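Local coordinates for protein Isomerase/lactonizing enzyme (Agrobacterium fabrum str. C58, PDB 2NQL) that belongs to the mandelate racemase/muconate lactonizing enzyme family of the enolase superfamily and binds a sodium ion in its barrel domain, at residues Glu68-Val73 with His315-Ala320. Numbering follows the deposited sequence.
With GOL (glycerol), chain K.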
loop_
_atom_site.group_PDB
_atom_site.type_symbol
_atom_site.label_atom_id
_atom_site.label_comp_id
_atom_site.label_asym_id
_atom_site.label_seq_id
_atom_site.Cartn_x
_atom_site.Cartn_y
_atom_site.Cartn_z
ATOM N N GLU A 68 9.925 9.011 -12.871
ATOM C CA GLU A 68 8.492 9.113 -13.160
ATOM C C GLU A 68 7.742 7.983 -12.462
ATOM O O GLU A 68 8.288 6.898 -12.267
ATOM C CB GLU A 68 8.271 9.045 -14.689
ATOM C CG GLU A 68 6.841 9.430 -15.174
ATOM C CD GLU A 68 6.602 9.122 -16.659
ATOM O OE1 GLU A 68 7.427 8.413 -17.280
ATOM O OE2 GLU A 68 5.549 9.552 -17.180
ATOM N N THR A 69 6.489 8.238 -12.088
ATOM C CA THR A 69 5.627 7.193 -11.566
ATOM C C THR A 69 4.189 7.527 -11.983
ATOM O O THR A 69 3.961 8.507 -12.684
ATOM C CB THR A 69 5.759 7.069 -10.001
ATOM O OG1 THR A 69 5.014 5.950 -9.529
ATOM C CG2 THR A 69 5.338 8.366 -9.274
ATOM N N TYR A 70 3.254 6.704 -11.537
ATOM C CA TYR A 70 1.837 6.890 -11.808
ATOM C C TYR A 70 1.386 8.232 -11.288
ATOM O O TYR A 70 1.764 8.662 -10.197
ATOM C CB TYR A 70 1.018 5.788 -11.147
ATOM C CG TYR A 70 0.895 4.543 -11.997
ATOM C CD1 TYR A 70 2.029 3.811 -12.378
ATOM C CD2 TYR A 70 -0.358 4.099 -12.437
ATOM C CE1 TYR A 70 1.909 2.655 -13.168
ATOM C CE2 TYR A 70 -0.482 2.936 -13.222
ATOM C CZ TYR A 70 0.659 2.232 -13.579
ATOM O OH TYR A 70 0.555 1.079 -14.339
ATOM N N GLY A 71 0.598 8.906 -12.104
ATOM C CA GLY A 71 -0.057 10.128 -11.688
ATOM C C GLY A 71 -1.494 10.214 -12.150
ATOM O O GLY A 71 -2.093 11.265 -11.991
ATOM N N ILE A 72 -2.054 9.129 -12.691
ATOM C CA ILE A 72 -3.452 9.163 -13.161
ATOM C C ILE A 72 -4.484 9.529 -12.090
ATOM O O ILE A 72 -5.472 10.235 -12.364
ATOM C CB ILE A 72 -3.902 7.884 -13.909
ATOM C CG1 ILE A 72 -3.509 6.605 -13.153
ATOM C CG2 ILE A 72 -3.371 7.898 -15.362
ATOM C CD1 ILE A 72 -4.360 5.414 -13.546
ATOM N N VAL A 73 -4.239 9.065 -10.861
ATOM C CA VAL A 73 -5.206 9.247 -9.781
ATOM C C VAL A 73 -4.515 9.917 -8.588
ATOM O O VAL A 73 -3.502 9.410 -8.094
ATOM C CB VAL A 73 -5.847 7.912 -9.374
ATOM C CG1 VAL A 73 -6.889 8.132 -8.256
ATOM C CG2 VAL A 73 -6.529 7.228 -10.584
ATOM N N HIS A 315 5.261 -5.122 -18.025
ATOM C CA HIS A 315 4.084 -4.344 -18.349
ATOM C C HIS A 315 4.494 -2.987 -18.936
ATOM O O HIS A 315 5.643 -2.521 -18.774
ATOM C CB HIS A 315 3.343 -4.170 -17.006
ATOM C CG HIS A 315 2.045 -3.420 -17.076
ATOM N ND1 HIS A 315 1.914 -2.126 -16.624
ATOM C CD2 HIS A 315 0.812 -3.802 -17.474
ATOM C CE1 HIS A 315 0.659 -1.739 -16.755
ATOM N NE2 HIS A 315 -0.034 -2.742 -17.260
ATOM N N ALA A 316 3.540 -2.353 -19.610
ATOM C CA ALA A 316 3.675 -0.970 -20.063
ATOM C C ALA A 316 2.331 -0.258 -19.946
ATOM O O ALA A 316 1.255 -0.900 -19.956
ATOM C CB ALA A 316 4.192 -0.925 -21.531
ATOM N N THR A 317 2.384 1.062 -19.853
ATOM C CA THR A 317 1.226 1.839 -19.481
ATOM C C THR A 317 1.326 3.301 -19.913
ATOM O O THR A 317 2.330 3.724 -20.480
ATOM C CB THR A 317 0.948 1.713 -17.952
ATOM O OG1 THR A 317 -0.353 2.242 -17.678
ATOM C CG2 THR A 317 1.976 2.452 -17.136
ATOM N N VAL A 318 0.264 4.062 -19.649
ATOM C CA VAL A 318 0.233 5.504 -19.823
ATOM C C VAL A 318 1.384 6.142 -19.041
ATOM O O VAL A 318 1.558 5.897 -17.852
ATOM C CB VAL A 318 -1.130 6.054 -19.306
ATOM C CG1 VAL A 318 -1.096 7.567 -19.084
ATOM C CG2 VAL A 318 -2.265 5.643 -20.279
ATOM N N GLY A 319 2.166 6.951 -19.734
ATOM C CA GLY A 319 3.261 7.671 -19.109
ATOM C C GLY A 319 3.992 8.445 -20.182
ATOM O O GLY A 319 3.660 8.325 -21.369
ATOM N N ALA A 320 4.963 9.257 -19.769
ATOM C CA ALA A 320 5.667 10.166 -20.692
ATOM C C ALA A 320 6.785 9.440 -21.447
ATOM O O ALA A 320 7.224 9.887 -22.515
ATOM C CB ALA A 320 6.236 11.354 -19.928
HETATM C C1 GOL K . -2.707 -0.606 -16.839
HETATM O O1 GOL K . -2.825 -1.976 -16.529
HETATM C C2 GOL K . -3.067 0.231 -15.624
HETATM O O2 GOL K . -1.913 0.443 -14.887
HETATM C C3 GOL K . -3.445 1.600 -16.099
HETATM O O3 GOL K . -4.025 2.301 -15.020
#
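E68 and Y70, two residues apart in the segment 68-73, each reach the loop 315-320, E68 at its far end and Y70 nearer its start. The E68 side chain is extended, with CG anti to the backbone N (chi1 -168°), which carries the carboxylate across to the backbone of A320. There A320 N donates to E68 OE2 over 2.7 Å, nearly straight at 169° and on the syn lone pair. The same oxygen also bonds S52 OG and lies 3.4 Å from A320 CB, while OE1 takes F323 N, so both oxygens of this buried carboxylate have partners.

Y70 meets the loop with its phenol end: OH lies 3.4 Å from T317 CG2, the methyl sitting obliquely to the ring. In the plane of the ring, OH donates to glycerol O2 (2.6 Å). H315 NE2 gives a bent bond to glycerol O1 (3.0 Å, 137°), so the glycerol bridges the two segments; E266 and, from the second subunit, R112 also hydrogen-bond it. H315, held at ND1 by E289, lies beside the sodium ion bound by E240 and E266, which places this contact at the edge of the metal pocket. Farther along, I72 CG2 and V318 CG1 touch loosely at 4.4 Å.

The contact thus joins the N-terminal domain to the barrel domain: strand 64-70, at the margin of its antiparallel sheet beside strand 50-59, meets the loop between barrel strand 311-312 and helix 322-331, with helix 117-138 packed against T69 and Y70.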